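Local coordinates for KmHsv2 (Kluyveromyces marxianus, PDB 3VU4), which probably binds phosphoinositides at membranes as a seven-bladed beta-propeller of the PROPPIN family, related to the autophagy protein Atg18, at residues A[319-324]-A[330-335]; A[264-269]-A[343-348]; A[42-47]-A[64-69]; A[23-28]-A[32-37]. One frame throughout, in Å; residues are numbered along the deposited sequence.

Contact 1 (A[319-324]-A[330-335]); sequences LVVVWP and ETFKVV
Leu-319 and Phe-332 form an antiparallel hydrogen-bonded pair, and so do Val-321 and Glu-330; between them Val-320 and Thr-331 make a non-hydrogen-bonded pair. The two strand segments run at 148° to each other, their axes 4.7 Å apart at the closest. The Phe-332 N to Leu-319 O bond, at 2.7 Å, is almost straight at the hydrogen.

On the sheet face that carries Leu-319, Val-321, Glu-330 and Phe-332, the side chains reach diagonally. Methyl CG2 of Val-321 meets the ring of Phe-332 obliquely, 3.6 Å from CE1. Farther along, Trp-323 donates NE1 to Glu-330 OE1 at 3.0 Å; the oxygen lies in the indole plane, but the donor sits above the carboxylate plane, the two planes being 49° apart. A bend at chi2 (142°) helps bring the Glu-330 carboxylate to the indole. CG1 of Val-321 lies over one indole face, toward its rim. Glu-330 OE2 makes a salt bridge with Arg-350, which probably favours the charged carboxylate in this buried setting. Replacing Glu-330 by a leucine would probably leave the indole N-H and the Arg-350 charge without this mate. On the other face, Val-320 CG1 lies alongside Thr-331 OG1.

This is the central beta hairpin of a four-stranded propeller blade, strands 318-323 and 328-337.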
# COMPACT_ATOMS: atom_id res chain seq x y z
N LEU A 319 -1.90 3.60 -12.80
CA LEU A 319 -1.88 3.77 -11.36
C LEU A 319 -2.19 5.22 -11.00
O LEU A 319 -2.05 6.12 -11.83
CB LEU A 319 -0.51 3.35 -10.80
CG LEU A 319 0.72 4.14 -11.22
CD1 LEU A 319 0.89 5.31 -10.28
CD2 LEU A 319 1.96 3.26 -11.18
N VAL A 320 -2.64 5.43 -9.77
CA VAL A 320 -2.97 6.77 -9.31
C VAL A 320 -2.05 7.19 -8.18
O VAL A 320 -1.51 6.35 -7.44
CB VAL A 320 -4.43 6.87 -8.79
CG1 VAL A 320 -5.40 6.61 -9.90
CG2 VAL A 320 -4.65 5.91 -7.65
N VAL A 321 -1.86 8.49 -8.06
CA VAL A 321 -1.04 9.05 -7.01
C VAL A 321 -1.93 10.08 -6.33
O VAL A 321 -2.54 10.92 -7.00
CB VAL A 321 0.21 9.73 -7.58
CG1 VAL A 321 0.97 10.45 -6.47
CG2 VAL A 321 1.11 8.67 -8.24
N VAL A 322 -2.04 9.98 -5.02
CA VAL A 322 -2.86 10.92 -4.27
C VAL A 322 -1.98 11.80 -3.39
O VAL A 322 -1.18 11.30 -2.58
CB VAL A 322 -3.88 10.18 -3.39
CG1 VAL A 322 -4.79 11.18 -2.66
CG2 VAL A 322 -4.70 9.26 -4.27
N TRP A 323 -2.12 13.11 -3.57
CA TRP A 323 -1.35 14.08 -2.79
C TRP A 323 -2.27 14.66 -1.73
O TRP A 323 -3.18 15.44 -2.04
CB TRP A 323 -0.85 15.19 -3.71
CG TRP A 323 -0.04 14.71 -4.87
CD1 TRP A 323 -0.47 14.52 -6.16
CD2 TRP A 323 1.35 14.35 -4.85
NE1 TRP A 323 0.57 14.08 -6.94
CE2 TRP A 323 1.69 13.96 -6.17
CE3 TRP A 323 2.33 14.31 -3.85
CZ2 TRP A 323 2.98 13.55 -6.51
CZ3 TRP A 323 3.61 13.90 -4.19
CH2 TRP A 323 3.93 13.52 -5.51
N PRO A 324 -2.06 14.30 -0.45
CA PRO A 324 -2.92 14.82 0.62
C PRO A 324 -2.95 16.34 0.77
O PRO A 324 -4.01 16.89 1.06
CB PRO A 324 -2.41 14.11 1.88
CG PRO A 324 -0.98 13.85 1.57
CD PRO A 324 -1.01 13.42 0.11
N GLU A 330 -3.75 12.11 -9.42
CA GLU A 330 -3.23 11.99 -10.77
C GLU A 330 -3.21 10.55 -11.25
O GLU A 330 -2.79 9.65 -10.53
CB GLU A 330 -1.83 12.60 -10.81
CG GLU A 330 -1.84 14.11 -10.90
CD GLU A 330 -0.76 14.76 -10.09
OE1 GLU A 330 0.31 14.15 -9.91
OE2 GLU A 330 -0.98 15.91 -9.64
N THR A 331 -3.65 10.33 -12.49
CA THR A 331 -3.68 9.00 -13.07
C THR A 331 -2.56 8.86 -14.09
O THR A 331 -2.47 9.63 -15.05
CB THR A 331 -5.04 8.76 -13.75
OG1 THR A 331 -6.07 8.87 -12.77
CG2 THR A 331 -5.10 7.39 -14.39
N PHE A 332 -1.69 7.87 -13.89
CA PHE A 332 -0.57 7.65 -14.80
C PHE A 332 -0.69 6.34 -15.57
O PHE A 332 -1.33 5.38 -15.11
CB PHE A 332 0.75 7.66 -14.03
CG PHE A 332 1.02 8.95 -13.29
CD1 PHE A 332 0.40 9.21 -12.06
CD2 PHE A 332 1.87 9.91 -13.82
CE1 PHE A 332 0.63 10.41 -11.38
CE2 PHE A 332 2.11 11.12 -13.15
CZ PHE A 332 1.48 11.37 -11.92
N LYS A 333 -0.07 6.29 -16.74
CA LYS A 333 -0.11 5.10 -17.58
C LYS A 333 1.33 4.68 -17.88
O LYS A 333 2.19 5.52 -18.19
CB LYS A 333 -0.85 5.42 -18.87
CG LYS A 333 -1.93 4.43 -19.30
CD LYS A 333 -1.36 3.22 -20.01
CE LYS A 333 -2.38 2.62 -20.99
NZ LYS A 333 -3.60 2.05 -20.33
N VAL A 334 1.61 3.39 -17.75
CA VAL A 334 2.93 2.85 -18.04
C VAL A 334 2.80 2.19 -19.41
O VAL A 334 1.98 1.28 -19.59
CB VAL A 334 3.37 1.82 -16.98
CG1 VAL A 334 4.77 1.34 -17.28
CG2 VAL A 334 3.32 2.45 -15.60
N VAL A 335 3.59 2.64 -20.36
CA VAL A 335 3.51 2.13 -21.72
C VAL A 335 4.86 1.82 -22.36
O VAL A 335 5.84 2.54 -22.16
CB VAL A 335 2.81 3.17 -22.62
CG1 VAL A 335 2.68 2.64 -24.04
CG2 VAL A 335 1.45 3.51 -22.02

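Contact 2 (A[264-269]-A[343-348]); sequences LHVFEI and WLIQMD
Ile-345 reaches across from strand 342-352 to strand 263-268 with its CD1 methyl, the foremost atom of the tight half of this contact. That methyl lies 4.1 Å from Val-266 CG2 and 4.2 Å from Leu-264 CG, and it comes equally near the carbonyl oxygen of Leu-264. CG1 of Ile-345 stands anti to the carbonyl carbon (chi1 -70°) and the chain then runs on extended (chi2 170°), which carries CD1 out to the two apolar partners. The contact is made by side chains alone: the strand axes stay 9.2 Å apart, and no direct hydrogen bond links the segments.

The other half is looser and wet. Trp-343 and Glu-268 barely meet, CZ2 of the indole lying 4.5 Å from Glu-268 OE1, and a water bridges their polar ends. It accepts from Trp-343 NE1 at 2.8 Å, lying in the indole plane at the ring edge, and donates to Glu-268 OE1. The other carboxylate oxygen, OE2, takes a hydrogen bond from Gln-290, so the acid is held from both oxygens. Trp-343 is partly exposed, though Glu-268 beside it is buried.

The contact joins two successive propeller blades. Strand 263-268 is the third strand of one, and strand 342-352 is the fourth, an edge strand, of the next. Cys-296 and Phe-298, on the edge strand 296-299 beside 263-268, also pack on Ile-345, while Trp-343 turns back onto Val-334 of strand 328-337 and meets Phe-336 edge-to-face.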
# COMPACT_ATOMS: atom_id res chain seq x y z
N LEU A 264 8.94 8.65 -9.71
CA LEU A 264 8.21 7.39 -9.79
C LEU A 264 9.06 6.39 -10.58
O LEU A 264 9.57 6.71 -11.65
CB LEU A 264 6.86 7.64 -10.48
CG LEU A 264 5.90 6.47 -10.65
CD1 LEU A 264 5.60 5.85 -9.29
CD2 LEU A 264 4.62 6.95 -11.34
N HIS A 265 9.22 5.19 -10.02
CA HIS A 265 10.01 4.12 -10.63
C HIS A 265 9.16 2.86 -10.75
O HIS A 265 8.31 2.58 -9.90
CB HIS A 265 11.23 3.78 -9.78
CG HIS A 265 12.07 4.96 -9.39
ND1 HIS A 265 13.06 5.47 -10.21
CD2 HIS A 265 12.07 5.73 -8.28
CE1 HIS A 265 13.63 6.50 -9.61
NE2 HIS A 265 13.05 6.68 -8.44
N VAL A 266 9.39 2.09 -11.80
CA VAL A 266 8.66 0.85 -11.99
C VAL A 266 9.65 -0.28 -12.18
O VAL A 266 10.57 -0.18 -12.98
CB VAL A 266 7.75 0.92 -13.23
CG1 VAL A 266 7.14 -0.45 -13.50
CG2 VAL A 266 6.66 1.96 -13.01
N PHE A 267 9.47 -1.35 -11.40
CA PHE A 267 10.33 -2.53 -11.48
C PHE A 267 9.48 -3.67 -12.02
O PHE A 267 8.27 -3.75 -11.76
CB PHE A 267 10.89 -2.88 -10.11
CG PHE A 267 11.80 -1.83 -9.55
CD1 PHE A 267 13.14 -1.80 -9.91
CD2 PHE A 267 11.31 -0.84 -8.70
CE1 PHE A 267 13.99 -0.79 -9.41
CE2 PHE A 267 12.14 0.15 -8.21
CZ PHE A 267 13.48 0.18 -8.56
N GLU A 268 10.10 -4.56 -12.78
CA GLU A 268 9.36 -5.67 -13.37
C GLU A 268 9.62 -7.02 -12.72
O GLU A 268 10.75 -7.51 -12.73
CB GLU A 268 9.69 -5.72 -14.87
CG GLU A 268 9.16 -6.95 -15.61
CD GLU A 268 9.52 -6.92 -17.09
OE1 GLU A 268 8.83 -6.23 -17.87
OE2 GLU A 268 10.52 -7.57 -17.47
N ILE A 269 8.57 -7.62 -12.16
CA ILE A 269 8.67 -8.95 -11.54
C ILE A 269 8.60 -10.04 -12.63
O ILE A 269 9.36 -11.02 -12.61
CB ILE A 269 7.57 -9.16 -10.48
CG1 ILE A 269 7.95 -8.46 -9.17
CG2 ILE A 269 7.36 -10.65 -10.22
CD1 ILE A 269 7.89 -6.94 -9.23
N TRP A 343 10.24 1.72 -21.79
CA TRP A 343 8.97 2.00 -21.13
C TRP A 343 8.88 3.47 -20.78
O TRP A 343 9.88 4.08 -20.41
CB TRP A 343 8.83 1.22 -19.84
CG TRP A 343 8.59 -0.23 -20.02
CD1 TRP A 343 9.53 -1.21 -20.15
CD2 TRP A 343 7.32 -0.88 -20.03
NE1 TRP A 343 8.93 -2.43 -20.23
CE2 TRP A 343 7.56 -2.27 -20.17
CE3 TRP A 343 5.99 -0.43 -19.94
CZ2 TRP A 343 6.53 -3.21 -20.21
CZ3 TRP A 343 4.96 -1.37 -19.98
CH2 TRP A 343 5.24 -2.74 -20.11
N LEU A 344 7.69 4.04 -20.90
CA LEU A 344 7.50 5.45 -20.58
C LEU A 344 6.29 5.61 -19.68
O LEU A 344 5.37 4.81 -19.70
CB LEU A 344 7.30 6.27 -21.85
CG LEU A 344 8.41 6.17 -22.90
CD1 LEU A 344 7.96 6.85 -24.18
CD2 LEU A 344 9.71 6.80 -22.37
N ILE A 345 6.32 6.66 -18.87
CA ILE A 345 5.21 6.94 -17.98
C ILE A 345 4.60 8.26 -18.43
O ILE A 345 5.32 9.23 -18.67
CB ILE A 345 5.71 7.07 -16.53
CG1 ILE A 345 6.15 5.69 -16.03
CG2 ILE A 345 4.60 7.62 -15.64
CD1 ILE A 345 6.88 5.70 -14.70
N GLN A 346 3.29 8.28 -18.58
CA GLN A 346 2.63 9.50 -18.99
C GLN A 346 1.50 9.82 -18.02
O GLN A 346 0.86 8.92 -17.47
CB GLN A 346 2.08 9.34 -20.42
CG GLN A 346 1.06 8.22 -20.57
CD GLN A 346 0.72 7.92 -22.03
OE1 GLN A 346 1.59 7.54 -22.83
NE2 GLN A 346 -0.55 8.09 -22.39
N MET A 347 1.26 11.11 -17.78
CA MET A 347 0.17 11.49 -16.89
C MET A 347 -1.08 11.71 -17.74
O MET A 347 -1.12 12.62 -18.57
CB MET A 347 0.51 12.77 -16.13
CG MET A 347 -0.54 13.14 -15.09
SD MET A 347 -0.13 14.62 -14.16
CE MET A 347 -0.44 15.87 -15.39
N ASP A 348 -2.09 10.88 -17.55
CA ASP A 348 -3.32 11.03 -18.32
C ASP A 348 -4.32 11.98 -17.70
O ASP A 348 -5.08 12.63 -18.42
CB ASP A 348 -4.00 9.67 -18.53
CG ASP A 348 -3.28 8.81 -19.55
OD1 ASP A 348 -2.81 9.35 -20.57
OD2 ASP A 348 -3.20 7.58 -19.34
O HOH W 1 9.68 -5.13 -19.98

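Contact 3 (A[42-47]-A[64-69]); sequences FEIYNV and VRMLHR. With SO4 (sulfate ion), chain I.
A single side-chain oxygen, Asn-46 OD1, receives both terminal nitrogens of Arg-69, and unevenly. NH2 gives the better bond at 3.1 Å, while the one from NH1 is weak at 3.4 Å. OD1 lies in the guanidinium plane, yet NH2 approaches nearly broadside to the C=O, with an angle of 94° at the oxygen and a tilt from the amide's carbonyl plane. Asn-46 ND2 is also 3.1 Å from Arg-69 NH2, a pairing of two donors that earns no bond. Arg-69 gets there on a chain extended from CG to NE. Were Asn-46 a valine, the OD1 acceptor would be gone and the Arg-69 guanidinium would probably be freer to turn.

The rest is apolar and buried. Ile-44 CG2, anti to the backbone N (chi1 of CG1 -60°), meets the bent end of Met-66, with CE 3.9 Å away; beyond it Phe-42 CB touches Val-64 CG2. Away from this interface His-68 NE2 donates to O3 of a sulfate at 2.8 Å, an ion probably from the crystallisation liquor that Arg-110 N also binds.

The contact packs strand 41-47, third in one propeller blade, against strand 63-66, the first strand of the next. Ile-35 of strand 33-37 packs against both Ile-44 and Val-64, and Ile-53 of strand 50-57 lies against Ile-44.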
# COMPACT_ATOMS: atom_id res chain seq x y z
N PHE A 42 -15.03 13.02 7.04
CA PHE A 42 -14.33 11.97 6.33
C PHE A 42 -15.07 11.83 5.01
O PHE A 42 -16.29 11.97 4.96
CB PHE A 42 -14.27 10.65 7.14
CG PHE A 42 -15.53 9.81 7.13
CD1 PHE A 42 -15.92 9.13 5.98
CD2 PHE A 42 -16.26 9.63 8.30
CE1 PHE A 42 -17.03 8.26 6.01
CE2 PHE A 42 -17.36 8.76 8.34
CZ PHE A 42 -17.74 8.08 7.19
N GLU A 43 -14.33 11.62 3.93
CA GLU A 43 -14.91 11.52 2.60
C GLU A 43 -14.46 10.22 1.96
O GLU A 43 -13.41 9.69 2.31
CB GLU A 43 -14.42 12.69 1.74
CG GLU A 43 -14.38 14.02 2.48
CD GLU A 43 -15.75 14.67 2.57
OE1 GLU A 43 -15.89 15.66 3.33
OE2 GLU A 43 -16.67 14.20 1.88
N ILE A 44 -15.26 9.71 1.03
CA ILE A 44 -14.93 8.48 0.34
C ILE A 44 -15.13 8.71 -1.15
O ILE A 44 -16.11 9.31 -1.57
CB ILE A 44 -15.84 7.32 0.79
CG1 ILE A 44 -15.65 7.08 2.29
CG2 ILE A 44 -15.48 6.05 0.01
CD1 ILE A 44 -16.61 6.05 2.86
N TYR A 45 -14.18 8.23 -1.95
CA TYR A 45 -14.25 8.39 -3.39
C TYR A 45 -13.99 7.08 -4.12
O TYR A 45 -13.50 6.11 -3.55
CB TYR A 45 -13.20 9.39 -3.89
CG TYR A 45 -13.14 10.70 -3.15
CD1 TYR A 45 -12.58 10.77 -1.86
CD2 TYR A 45 -13.62 11.87 -3.73
CE1 TYR A 45 -12.51 11.98 -1.18
CE2 TYR A 45 -13.56 13.09 -3.06
CZ TYR A 45 -13.01 13.14 -1.79
OH TYR A 45 -12.93 14.35 -1.14
N ASN A 46 -14.33 7.07 -5.40
CA ASN A 46 -14.06 5.94 -6.25
C ASN A 46 -12.75 6.40 -6.87
O ASN A 46 -12.62 7.58 -7.20
CB ASN A 46 -15.12 5.82 -7.33
CG ASN A 46 -15.84 4.51 -7.28
OD1 ASN A 46 -16.54 4.22 -6.31
ND2 ASN A 46 -15.66 3.68 -8.31
N VAL A 47 -11.78 5.51 -7.02
CA VAL A 47 -10.51 5.93 -7.61
C VAL A 47 -10.54 5.93 -9.13
O VAL A 47 -9.90 6.78 -9.77
CB VAL A 47 -9.33 5.07 -7.11
CG1 VAL A 47 -9.18 5.25 -5.61
CG2 VAL A 47 -9.56 3.63 -7.44
N VAL A 64 -8.42 6.93 9.45
CA VAL A 64 -9.64 6.41 8.86
C VAL A 64 -9.39 5.24 7.89
O VAL A 64 -8.44 5.25 7.11
CB VAL A 64 -10.39 7.58 8.14
CG1 VAL A 64 -9.58 8.08 6.94
CG2 VAL A 64 -11.78 7.14 7.73
N ARG A 65 -10.25 4.22 7.97
CA ARG A 65 -10.14 3.02 7.13
C ARG A 65 -11.52 2.58 6.66
O ARG A 65 -12.53 2.94 7.26
CB ARG A 65 -9.53 1.86 7.93
CG ARG A 65 -8.14 2.10 8.47
CD ARG A 65 -7.10 1.99 7.38
NE ARG A 65 -5.76 2.16 7.93
CZ ARG A 65 -5.16 3.33 8.08
NH1 ARG A 65 -5.77 4.44 7.71
NH2 ARG A 65 -3.95 3.38 8.63
N MET A 66 -11.56 1.83 5.57
CA MET A 66 -12.85 1.33 5.09
C MET A 66 -12.76 -0.16 4.76
O MET A 66 -11.68 -0.69 4.52
CB MET A 66 -13.34 2.15 3.89
CG MET A 66 -12.68 1.87 2.56
SD MET A 66 -13.29 3.06 1.31
CE MET A 66 -14.89 2.34 0.88
N LEU A 67 -13.91 -0.84 4.80
CA LEU A 67 -13.95 -2.27 4.51
C LEU A 67 -14.60 -2.53 3.16
O LEU A 67 -15.82 -2.45 3.03
CB LEU A 67 -14.72 -3.01 5.60
CG LEU A 67 -14.88 -4.52 5.34
CD1 LEU A 67 -13.52 -5.20 5.36
CD2 LEU A 67 -15.79 -5.12 6.39
N HIS A 68 -13.78 -2.85 2.17
CA HIS A 68 -14.28 -3.14 0.83
C HIS A 68 -15.19 -2.02 0.34
O HIS A 68 -14.74 -0.87 0.19
CB HIS A 68 -15.02 -4.47 0.82
CG HIS A 68 -14.16 -5.62 1.25
ND1 HIS A 68 -12.97 -5.92 0.63
CD2 HIS A 68 -14.30 -6.51 2.27
CE1 HIS A 68 -12.41 -6.95 1.24
NE2 HIS A 68 -13.19 -7.33 2.24
N ARG A 69 -16.45 -2.34 0.09
CA ARG A 69 -17.40 -1.34 -0.36
C ARG A 69 -18.63 -1.37 0.54
O ARG A 69 -19.70 -0.89 0.16
CB ARG A 69 -17.80 -1.60 -1.81
CG ARG A 69 -16.81 -1.05 -2.84
CD ARG A 69 -17.19 -1.46 -4.25
NE ARG A 69 -16.44 -0.73 -5.27
CZ ARG A 69 -16.53 0.58 -5.48
NH1 ARG A 69 -17.34 1.33 -4.74
NH2 ARG A 69 -15.81 1.16 -6.44
S SO4 I . -12.02 -10.72 3.44
O1 SO4 I . -13.36 -11.32 3.62
O2 SO4 I . -11.65 -10.80 2.02
O3 SO4 I . -12.05 -9.31 3.85
O4 SO4 I . -11.04 -11.46 4.25

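Contact 4 (A[23-28]-A[32-37]); sequences TDYEFN and SCLILS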
# COMPACT_ATOMS: atom_id res chain seq x y z
N THR A 23 -6.15 14.74 7.35
CA THR A 23 -5.43 14.22 8.51
C THR A 23 -5.04 12.75 8.32
O THR A 23 -4.24 12.20 9.09
CB THR A 23 -6.28 14.37 9.80
OG1 THR A 23 -7.59 13.84 9.58
CG2 THR A 23 -6.39 15.85 10.17
N ASP A 24 -5.59 12.13 7.28
CA ASP A 24 -5.29 10.74 6.96
C ASP A 24 -6.09 10.35 5.73
O ASP A 24 -7.14 10.93 5.45
CB ASP A 24 -5.65 9.83 8.14
CG ASP A 24 -5.03 8.44 8.02
OD1 ASP A 24 -3.86 8.34 7.58
OD2 ASP A 24 -5.70 7.45 8.38
N TYR A 25 -5.56 9.39 4.98
CA TYR A 25 -6.22 8.91 3.77
C TYR A 25 -5.69 7.51 3.50
O TYR A 25 -4.55 7.20 3.84
CB TYR A 25 -5.93 9.85 2.58
CG TYR A 25 -4.46 10.00 2.23
CD1 TYR A 25 -3.55 10.51 3.15
CD2 TYR A 25 -3.99 9.63 0.96
CE1 TYR A 25 -2.19 10.66 2.82
CE2 TYR A 25 -2.64 9.78 0.62
CZ TYR A 25 -1.75 10.29 1.55
OH TYR A 25 -0.42 10.41 1.23
N GLU A 26 -6.51 6.68 2.89
CA GLU A 26 -6.11 5.31 2.62
C GLU A 26 -7.06 4.68 1.61
O GLU A 26 -8.23 5.06 1.54
CB GLU A 26 -6.12 4.53 3.94
CG GLU A 26 -5.53 3.14 3.88
CD GLU A 26 -4.11 3.14 3.36
OE1 GLU A 26 -3.93 3.28 2.13
OE2 GLU A 26 -3.18 3.02 4.19
N PHE A 27 -6.56 3.73 0.82
CA PHE A 27 -7.36 3.03 -0.18
C PHE A 27 -8.05 1.83 0.47
O PHE A 27 -7.61 1.35 1.51
CB PHE A 27 -6.46 2.51 -1.31
CG PHE A 27 -5.74 3.58 -2.05
CD1 PHE A 27 -6.33 4.20 -3.14
CD2 PHE A 27 -4.47 3.99 -1.63
CE1 PHE A 27 -5.67 5.21 -3.82
CE2 PHE A 27 -3.81 5.00 -2.30
CZ PHE A 27 -4.40 5.61 -3.39
N ASN A 28 -9.13 1.34 -0.14
CA ASN A 28 -9.79 0.16 0.42
C ASN A 28 -9.00 -1.05 -0.11
O ASN A 28 -8.22 -0.91 -1.05
CB ASN A 28 -11.27 0.10 0.02
CG ASN A 28 -11.49 -0.16 -1.45
OD1 ASN A 28 -10.55 -0.15 -2.26
ND2 ASN A 28 -12.75 -0.37 -1.82
N SER A 32 -10.23 0.35 -5.14
CA SER A 32 -11.25 0.86 -6.03
C SER A 32 -11.84 2.11 -5.38
O SER A 32 -12.55 2.89 -6.02
CB SER A 32 -12.33 -0.20 -6.27
OG SER A 32 -12.86 -0.68 -5.05
N CYS A 33 -11.51 2.29 -4.11
CA CYS A 33 -11.98 3.44 -3.34
C CYS A 33 -10.89 4.01 -2.45
O CYS A 33 -9.94 3.32 -2.07
CB CYS A 33 -13.16 3.05 -2.44
SG CYS A 33 -14.66 2.60 -3.30
N LEU A 34 -11.06 5.29 -2.11
CA LEU A 34 -10.13 6.00 -1.24
C LEU A 34 -10.97 6.67 -0.17
O LEU A 34 -11.99 7.28 -0.47
CB LEU A 34 -9.37 7.08 -2.01
CG LEU A 34 -8.56 8.08 -1.16
CD1 LEU A 34 -7.28 7.42 -0.65
CD2 LEU A 34 -8.23 9.29 -2.01
N ILE A 35 -10.57 6.54 1.09
CA ILE A 35 -11.29 7.20 2.16
C ILE A 35 -10.33 8.24 2.69
O ILE A 35 -9.12 8.02 2.77
CB ILE A 35 -11.73 6.25 3.29
CG1 ILE A 35 -12.51 7.06 4.33
CG2 ILE A 35 -10.54 5.59 3.95
CD1 ILE A 35 -13.50 6.23 5.13
N LEU A 36 -10.88 9.39 3.06
CA LEU A 36 -10.04 10.47 3.53
C LEU A 36 -10.71 11.26 4.65
O LEU A 36 -11.93 11.37 4.71
CB LEU A 36 -9.70 11.33 2.30
CG LEU A 36 -9.67 12.84 2.16
CD1 LEU A 36 -9.25 13.14 0.72
CD2 LEU A 36 -11.04 13.45 2.44
N SER A 37 -9.90 11.79 5.56
CA SER A 37 -10.41 12.55 6.69
C SER A 37 -9.82 13.96 6.77
O SER A 37 -8.67 14.20 6.37
CB SER A 37 -10.14 11.81 8.00
OG SER A 37 -8.76 11.86 8.34
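Leu-34 sets its CD1 methyl squarely over one face of the Phe-27 ring, a CH-pi contact 4.1 Å from the centroid and 9° off the ring normal. CG of Leu-34 stands opposite its own backbone N (chi1 169°), which turns CD1 back over the neighbouring strand, and the same methyl meets the Tyr-25 ring at its edge. Tyr-25 and Leu-36 touch through their CB atoms, 4.1 Å apart; these four residues share one face of the sheet.

At the turn Asn-28 folds its amide across the start of the second strand. OD1 accepts from Ser-32 N at 2.9 Å and, more weakly, from Cys-33 N, while Asn-28 N donates to Cys-33 O; two bonds to OD1 thus hold the amide in its rotation, and ND2 donates to His-68 O. At the far end Thr-23 OG1 and Ser-37 OG lie 2.6 Å apart. There Thr-23 N also donates to Ser-37 O. Between the two ends Glu-26 and Ile-35 form a hydrogen-bonded pair, and Glu-26 OE1 also takes the N-H of Phe-27.

The hairpin starts a four-stranded sheet in which strand 24-27 is the edge and strand 33-37 pairs next with 41-47. Val-320 and Val-322 of strand 318-323 lie against Phe-27, whereas on the other face Asp-24 OD2 accepts from Val-64 N and salt-bridges Arg-65 of strand 63-66, on which Glu-26 also packs.

How the contacts relate
From the N terminus, contact 4 closes the short hairpin loop of the first sheet. Contact 3 follows in series, its loop running from the third strand of that sheet through strand 50-57 to the first strand of the next. The two lie about 5 Å apart between centres and join directly, because strands 33-37 and 41-47 are neighbours. Much later contact 2 spans 73 residues between two successive sheets, and contact 1, a hairpin in the last sheet, nests inside that loop; strands 328-337 and 342-352 pair between them. Contact 1 also touches contact 4, Pro-324 packing on Tyr-25, so the last blade packs on the first and helps close the propeller ring.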